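Local coordinates for MHC class I protein (PDB 6LUP) that probably presents peptides, held in a groove between two long helices above a beta-sheet floor, to T cells of the nurse shark, at residues Trp68-Leu79 and Ile89-Gly97. Sequence-based numbering, arbitrary orientation.
Sequences WEPWGKANIDIL and IHTYQLMCG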
ATOM      1  N   TRP A  68       0.222 -21.620   2.003  1.00 36.15           N
ATOM      2  CA  TRP A  68      -0.319 -20.710   0.993  1.00 36.50           C
ATOM      3  C   TRP A  68       0.554 -20.647  -0.261  1.00 37.56           C
ATOM      4  O   TRP A  68       0.043 -20.445  -1.359  1.00 38.04           O
ATOM      5  CB  TRP A  68      -0.490 -19.295   1.559  1.00 35.57           C
ATOM      6  CG  TRP A  68      -1.690 -19.096   2.448  1.00 35.04           C
ATOM      7  CD1 TRP A  68      -1.681 -18.856   3.794  1.00 34.67           C
ATOM      8  CD2 TRP A  68      -3.071 -19.096   2.054  1.00 35.04           C
ATOM      9  NE1 TRP A  68      -2.969 -18.715   4.264  1.00 34.35           N
ATOM     10  CE2 TRP A  68      -3.841 -18.859   3.218  1.00 34.61           C
ATOM     11  CE3 TRP A  68      -3.732 -19.281   0.835  1.00 35.63           C
ATOM     12  CZ2 TRP A  68      -5.234 -18.795   3.198  1.00 34.71           C
ATOM     13  CZ3 TRP A  68      -5.122 -19.225   0.815  1.00 35.91           C
ATOM     14  CH2 TRP A  68      -5.857 -18.982   1.991  1.00 35.52           C
ATOM     15  N   GLU A  69       1.864 -20.820  -0.084  1.00 38.39           N
ATOM     16  CA  GLU A  69       2.839 -20.620  -1.166  1.00 40.04           C
ATOM     17  C   GLU A  69       2.609 -21.509  -2.398  1.00 41.37           C
ATOM     18  O   GLU A  69       2.480 -20.987  -3.512  1.00 42.42           O
ATOM     19  CB  GLU A  69       4.276 -20.755  -0.647  1.00 40.41           C
ATOM     20  CG  GLU A  69       5.336 -20.540  -1.719  1.00 42.01           C
ATOM     21  CD  GLU A  69       6.756 -20.744  -1.218  1.00 42.75           C
ATOM     22  OE1 GLU A  69       7.013 -20.582  -0.002  1.00 42.26           O
ATOM     23  OE2 GLU A  69       7.629 -21.061  -2.053  1.00 44.26           O
ATOM     24  N   PRO A  70       2.564 -22.846  -2.215  1.00 41.60           N
ATOM     25  CA  PRO A  70       2.275 -23.694  -3.373  1.00 42.76           C
ATOM     26  C   PRO A  70       0.851 -23.500  -3.904  1.00 43.29           C
ATOM     27  O   PRO A  70       0.644 -23.539  -5.122  1.00 44.71           O
ATOM     28  CB  PRO A  70       2.465 -25.117  -2.830  1.00 42.40           C
ATOM     29  CG  PRO A  70       2.355 -24.992  -1.348  1.00 41.21           C
ATOM     30  CD  PRO A  70       2.923 -23.648  -1.032  1.00 40.80           C
ATOM     31  N   TRP A  71      -0.101 -23.274  -2.997  1.00 42.49           N
ATOM     32  CA  TRP A  71      -1.518 -23.141  -3.340  1.00 42.84           C
ATOM     33  C   TRP A  71      -1.745 -22.178  -4.508  1.00 44.48           C
ATOM     34  O   TRP A  71      -2.317 -22.554  -5.536  1.00 45.45           O
ATOM     35  CB  TRP A  71      -2.319 -22.696  -2.114  1.00 41.18           C
ATOM     36  CG  TRP A  71      -3.804 -22.532  -2.351  1.00 41.00           C
ATOM     37  CD1 TRP A  71      -4.737 -23.525  -2.436  1.00 41.33           C
ATOM     38  CD2 TRP A  71      -4.516 -21.298  -2.512  1.00 40.61           C
ATOM     39  NE1 TRP A  71      -5.987 -22.989  -2.642  1.00 41.19           N
ATOM     40  CE2 TRP A  71      -5.880 -21.624  -2.693  1.00 40.89           C
ATOM     41  CE3 TRP A  71      -4.136 -19.952  -2.524  1.00 40.32           C
ATOM     42  CZ2 TRP A  71      -6.865 -20.652  -2.890  1.00 41.24           C
ATOM     43  CZ3 TRP A  71      -5.119 -18.981  -2.717  1.00 40.71           C
ATOM     44  CH2 TRP A  71      -6.467 -19.341  -2.898  1.00 41.06           C
ATOM     45  N   GLY A  72      -1.275 -20.946  -4.345  1.00 44.77           N
ATOM     46  CA  GLY A  72      -1.440 -19.915  -5.359  1.00 46.68           C
ATOM     47  C   GLY A  72      -0.741 -20.214  -6.673  1.00 49.04           C
ATOM     48  O   GLY A  72      -1.253 -19.865  -7.735  1.00 49.53           O
ATOM     49  N   LYS A  73       0.428 -20.850  -6.607  1.00 50.50           N
ATOM     50  CA  LYS A  73       1.114 -21.272  -7.821  1.00 53.12           C
ATOM     51  C   LYS A  73       0.270 -22.298  -8.576  1.00 54.56           C
ATOM     52  O   LYS A  73       0.065 -22.166  -9.782  1.00 55.72           O
ATOM     53  CB  LYS A  73       2.521 -21.807  -7.538  1.00 53.91           C
ATOM     54  CG  LYS A  73       3.348 -21.971  -8.809  1.00 56.38           C
ATOM     55  CD  LYS A  73       4.847 -21.888  -8.559  1.00 57.26           C
ATOM     56  CE  LYS A  73       5.519 -23.251  -8.599  1.00 58.16           C
ATOM     57  NZ  LYS A  73       6.988 -23.116  -8.821  1.00 59.29           N
ATOM     58  N   ALA A  74      -0.236 -23.302  -7.859  1.00 54.66           N
ATOM     59  CA  ALA A  74      -1.146 -24.286  -8.446  1.00 55.60           C
ATOM     60  C   ALA A  74      -2.334 -23.585  -9.102  1.00 56.84           C
ATOM     61  O   ALA A  74      -2.761 -23.960 -10.198  1.00 57.86           O
ATOM     62  CB  ALA A  74      -1.621 -25.270  -7.393  1.00 54.23           C
ATOM     63  N   ASN A  75      -2.843 -22.554  -8.429  1.00 56.49           N
ATOM     64  CA  ASN A  75      -3.956 -21.761  -8.936  1.00 57.53           C
ATOM     65  C   ASN A  75      -3.689 -21.169 -10.318  1.00 60.09           C
ATOM     66  O   ASN A  75      -4.549 -21.255 -11.194  1.00 61.72           O
ATOM     67  CB  ASN A  75      -4.341 -20.655  -7.945  1.00 55.64           C
ATOM     68  CG  ASN A  75      -5.113 -21.176  -6.742  1.00 54.48           C
ATOM     69  OD1 ASN A  75      -5.603 -20.392  -5.929  1.00 53.10           O
ATOM     70  ND2 ASN A  75      -5.230 -22.496  -6.626  1.00 54.61           N
ATOM     71  N   ILE A  76      -2.506 -20.590 -10.524  1.00 61.77           N
ATOM     72  CA  ILE A  76      -2.208 -19.930 -11.803  1.00 64.84           C
ATOM     73  C   ILE A  76      -2.280 -20.911 -12.973  1.00 67.71           C
ATOM     74  O   ILE A  76      -2.742 -20.546 -14.052  1.00 69.86           O
ATOM     75  CB  ILE A  76      -0.880 -19.120 -11.811  1.00 64.99           C
ATOM     76  CG1 ILE A  76       0.348 -20.040 -11.832  1.00 66.72           C
ATOM     77  CG2 ILE A  76      -0.834 -18.139 -10.644  1.00 62.76           C
ATOM     78  CD1 ILE A  76       1.636 -19.368 -12.270  1.00 68.19           C
ATOM     79  N   ASP A  77      -1.855 -22.153 -12.742  1.00 69.21           N
ATOM     80  CA  ASP A  77      -1.958 -23.200 -13.757  1.00 72.31           C
ATOM     81  C   ASP A  77      -3.397 -23.658 -13.950  1.00 72.47           C
ATOM     82  O   ASP A  77      -3.826 -23.892 -15.077  1.00 75.26           O
ATOM     83  CB  ASP A  77      -1.066 -24.399 -13.419  1.00 73.90           C
ATOM     84  CG  ASP A  77       0.411 -24.099 -13.603  1.00 75.70           C
ATOM     85  OD1 ASP A  77       1.037 -23.576 -12.653  1.00 74.98           O
ATOM     86  OD2 ASP A  77       0.950 -24.394 -14.695  1.00 77.78           O
ATOM     87  N   ILE A  78      -4.136 -23.782 -12.851  1.00 70.74           N
ATOM     88  CA  ILE A  78      -5.541 -24.194 -12.904  1.00 71.03           C
ATOM     89  C   ILE A  78      -6.384 -23.199 -13.704  1.00 72.61           C
ATOM     90  O   ILE A  78      -7.158 -23.594 -14.580  1.00 74.41           O
ATOM     91  CB  ILE A  78      -6.137 -24.409 -11.490  1.00 68.61           C
ATOM     92  CG1 ILE A  78      -5.478 -25.614 -10.809  1.00 67.50           C
ATOM     93  CG2 ILE A  78      -7.647 -24.618 -11.559  1.00 68.68           C
ATOM     94  CD1 ILE A  78      -5.719 -25.699  -9.316  1.00 65.55           C
ATOM     95  N   LEU A  79      -6.213 -21.912 -13.414  1.00 72.26           N
ATOM     96  CA  LEU A  79      -7.017 -20.868 -14.042  1.00 73.85           C
ATOM     97  C   LEU A  79      -6.619 -20.575 -15.489  1.00 76.61           C
ATOM     98  O   LEU A  79      -7.450 -20.140 -16.284  1.00 77.93           O
ATOM     99  CB  LEU A  79      -7.013 -19.590 -13.199  1.00 71.70           C
ATOM    100  CG  LEU A  79      -7.749 -19.671 -11.856  1.00 70.19           C
ATOM    101  CD1 LEU A  79      -7.632 -18.355 -11.107  1.00 69.01           C
ATOM    102  CD2 LEU A  79      -9.212 -20.056 -12.023  1.00 70.69           C
ATOM    103  N   ILE A  89       2.520 -13.839 -18.663  1.00 81.63           N
ATOM    104  CA  ILE A  89       2.733 -13.398 -17.287  1.00 77.86           C
ATOM    105  C   ILE A  89       1.393 -13.331 -16.558  1.00 74.84           C
ATOM    106  O   ILE A  89       0.472 -12.646 -17.009  1.00 75.03           O
ATOM    107  CB  ILE A  89       3.473 -12.042 -17.239  1.00 78.28           C
ATOM    108  CG1 ILE A  89       4.864 -12.183 -17.867  1.00 80.09           C
ATOM    109  CG2 ILE A  89       3.592 -11.537 -15.805  1.00 76.21           C
ATOM    110  CD1 ILE A  89       5.374 -10.933 -18.551  1.00 81.62           C
ATOM    111  N   HIS A  90       1.285 -14.053 -15.443  1.00 71.51           N
ATOM    112  CA  HIS A  90       0.016 -14.160 -14.717  1.00 68.72           C
ATOM    113  C   HIS A  90       0.128 -13.998 -13.199  1.00 64.64           C
ATOM    114  O   HIS A  90       1.197 -14.184 -12.618  1.00 63.92           O
ATOM    115  CB  HIS A  90      -0.693 -15.467 -15.079  1.00 70.36           C
ATOM    116  CG  HIS A  90      -1.032 -15.573 -16.531  1.00 73.97           C
ATOM    117  ND1 HIS A  90      -2.006 -14.799 -17.125  1.00 74.75           N
ATOM    118  CD2 HIS A  90      -0.511 -16.345 -17.515  1.00 76.36           C
ATOM    119  CE1 HIS A  90      -2.079 -15.097 -18.411  1.00 76.97           C
ATOM    120  NE2 HIS A  90      -1.184 -16.032 -18.673  1.00 78.31           N
ATOM    121  N   THR A  91      -0.998 -13.658 -12.576  1.00 61.45           N
ATOM    122  CA  THR A  91      -1.044 -13.281 -11.168  1.00 57.40           C
ATOM    123  C   THR A  91      -2.249 -13.889 -10.453  1.00 55.03           C
ATOM    124  O   THR A  91      -3.335 -14.007 -11.028  1.00 55.98           O
ATOM    125  CB  THR A  91      -1.103 -11.743 -11.024  1.00 57.11           C
ATOM    126  OG1 THR A  91       0.074 -11.168 -11.598  1.00 58.60           O
ATOM    127  CG2 THR A  91      -1.180 -11.316  -9.573  1.00 55.90           C
ATOM    128  N   TYR A  92      -2.041 -14.281  -9.201  1.00 51.46           N
ATOM    129  CA  TYR A  92      -3.144 -14.539  -8.292  1.00 49.00           C
ATOM    130  C   TYR A  92      -3.021 -13.622  -7.077  1.00 47.06           C
ATOM    131  O   TYR A  92      -1.913 -13.329  -6.620  1.00 46.66           O
ATOM    132  CB  TYR A  92      -3.178 -16.004  -7.857  1.00 48.28           C
ATOM    133  CG  TYR A  92      -4.516 -16.439  -7.292  1.00 47.69           C
ATOM    134  CD1 TYR A  92      -5.517 -16.946  -8.122  1.00 48.53           C
ATOM    135  CD2 TYR A  92      -4.786 -16.335  -5.930  1.00 46.39           C
ATOM    136  CE1 TYR A  92      -6.743 -17.342  -7.611  1.00 48.42           C
ATOM    137  CE2 TYR A  92      -6.009 -16.726  -5.410  1.00 46.47           C
ATOM    138  CZ  TYR A  92      -6.984 -17.232  -6.252  1.00 47.51           C
ATOM    139  OH  TYR A  92      -8.199 -17.625  -5.734  1.00 47.52           O
ATOM    140  N   GLN A  93      -4.158 -13.159  -6.567  1.00 45.52           N
ATOM    141  CA  GLN A  93      -4.170 -12.273  -5.410  1.00 43.73           C
ATOM    142  C   GLN A  93      -5.229 -12.674  -4.396  1.00 42.68           C
ATOM    143  O   GLN A  93      -6.313 -13.126  -4.768  1.00 43.35           O
ATOM    144  CB  GLN A  93      -4.386 -10.826  -5.844  1.00 43.83           C
ATOM    145  CG  GLN A  93      -3.190 -10.208  -6.544  1.00 44.51           C
ATOM    146  CD  GLN A  93      -3.548  -8.938  -7.281  1.00 45.28           C
ATOM    147  OE1 GLN A  93      -4.145  -8.974  -8.358  1.00 46.43           O
ATOM    148  NE2 GLN A  93      -3.182  -7.804  -6.705  1.00 44.82           N
ATOM    149  N   LEU A  94      -4.900 -12.506  -3.118  1.00 40.94           N
ATOM    150  CA  LEU A  94      -5.841 -12.752  -2.034  1.00 39.93           C
ATOM    151  C   LEU A  94      -5.800 -11.593  -1.053  1.00 39.10           C
ATOM    152  O   LEU A  94      -4.730 -11.165  -0.635  1.00 38.96           O
ATOM    153  CB  LEU A  94      -5.504 -14.052  -1.306  1.00 39.31           C
ATOM    154  CG  LEU A  94      -6.566 -14.762  -0.460  1.00 39.16           C
ATOM    155  CD1 LEU A  94      -5.917 -15.904   0.300  1.00 38.81           C
ATOM    156  CD2 LEU A  94      -7.275 -13.851   0.522  1.00 39.19           C
ATOM    157  N   MET A  95      -6.977 -11.095  -0.696  1.00 38.92           N
ATOM    158  CA  MET A  95      -7.132 -10.087   0.337  1.00 38.60           C
ATOM    159  C   MET A  95      -8.046 -10.640   1.403  1.00 38.47           C
ATOM    160  O   MET A  95      -9.176 -11.026   1.101  1.00 39.14           O
ATOM    161  CB  MET A  95      -7.845  -8.868  -0.230  1.00 40.08           C
ATOM    162  CG  MET A  95      -6.959  -7.735  -0.676  1.00 40.94           C
ATOM    163  SD  MET A  95      -7.952  -6.477  -1.515  1.00 42.45           S
ATOM    164  CE  MET A  95      -8.808  -5.729  -0.124  1.00 42.27           C
ATOM    165  N   CYS A  96      -7.589 -10.669   2.645  1.00 37.48           N
ATOM    166  CA  CYS A  96      -8.521 -10.918   3.736  1.00 37.51           C
ATOM    167  C   CYS A  96      -8.181 -10.084   4.952  1.00 36.73           C
ATOM    168  O   CYS A  96      -7.045  -9.622   5.106  1.00 36.31           O
ATOM    169  CB  CYS A  96      -8.614 -12.407   4.081  1.00 37.78           C
ATOM    170  SG  CYS A  96      -7.035 -13.168   4.471  1.00 38.42           S
ATOM    171  N   GLY A  97      -9.184  -9.873   5.794  1.00 36.57           N
ATOM    172  CA  GLY A  97      -8.996  -9.142   7.027  1.00 36.50           C
ATOM    173  C   GLY A  97     -10.281  -8.860   7.764  1.00 37.29           C
ATOM    174  O   GLY A  97     -11.354  -9.314   7.367  1.00 37.60           O
TER
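Gly72 and Tyr92 mark where helix 68-79 comes down on strand 91-97: their CA atoms lie 6.4 Å apart, and the segment axes approach to 8.1 Å with the chain directions at 129°. This is the alpha-1 helix resting on the sheet floor of the MHC class I peptide-binding platform. Lacking a side chain, Gly72 faces the Tyr92 side chain with backbone alone, its O 4.3 Å from Tyr92 CB.

The Tyr92 ring is the hub. With CG anti to the backbone N (chi1 -161°), it rises from the sheet among Trp71, Asn75 and Leu79. Asn75 lies over one face: its CB makes a CH-pi contact, and its OD1 sits near the rim, 3.5 Å from Tyr92 CZ, with the amide plane steeply inclined to the ring. Leu79 CD1 arrives at the ring edge, in its plane, 3.7 Å from Tyr92 CE1. Trp71 swings its six-membered ring toward the strand, bringing CZ3 to 3.6 Å from Tyr92 CE2, with the two ring planes nearly perpendicular (88°). Ile76 CG2 packs lower down, against the Tyr92 CB at the root of the side chain.

Two residues farther along the strand, Leu94 presses CD1 onto a face of the Trp68 ring, 3.5 Å from Trp68 CZ3. The Trp68 ring edge in turn meets a face of Trp71, opposite the face on which Asn75 OD1 lies.

No hydrogen bond crosses between the segments, so apolar and aromatic packing joins them. Asn75 OD1 is buried between two aromatic rings without a polar partner, whereas the Tyr92 hydroxyl bonds His113 ND1. Both indole NE1 atoms, of Trp68 and Trp71, hydrogen-bond the backbone of the bound peptide, so the packing of these rings against the floor probably helps position two donors to the peptide.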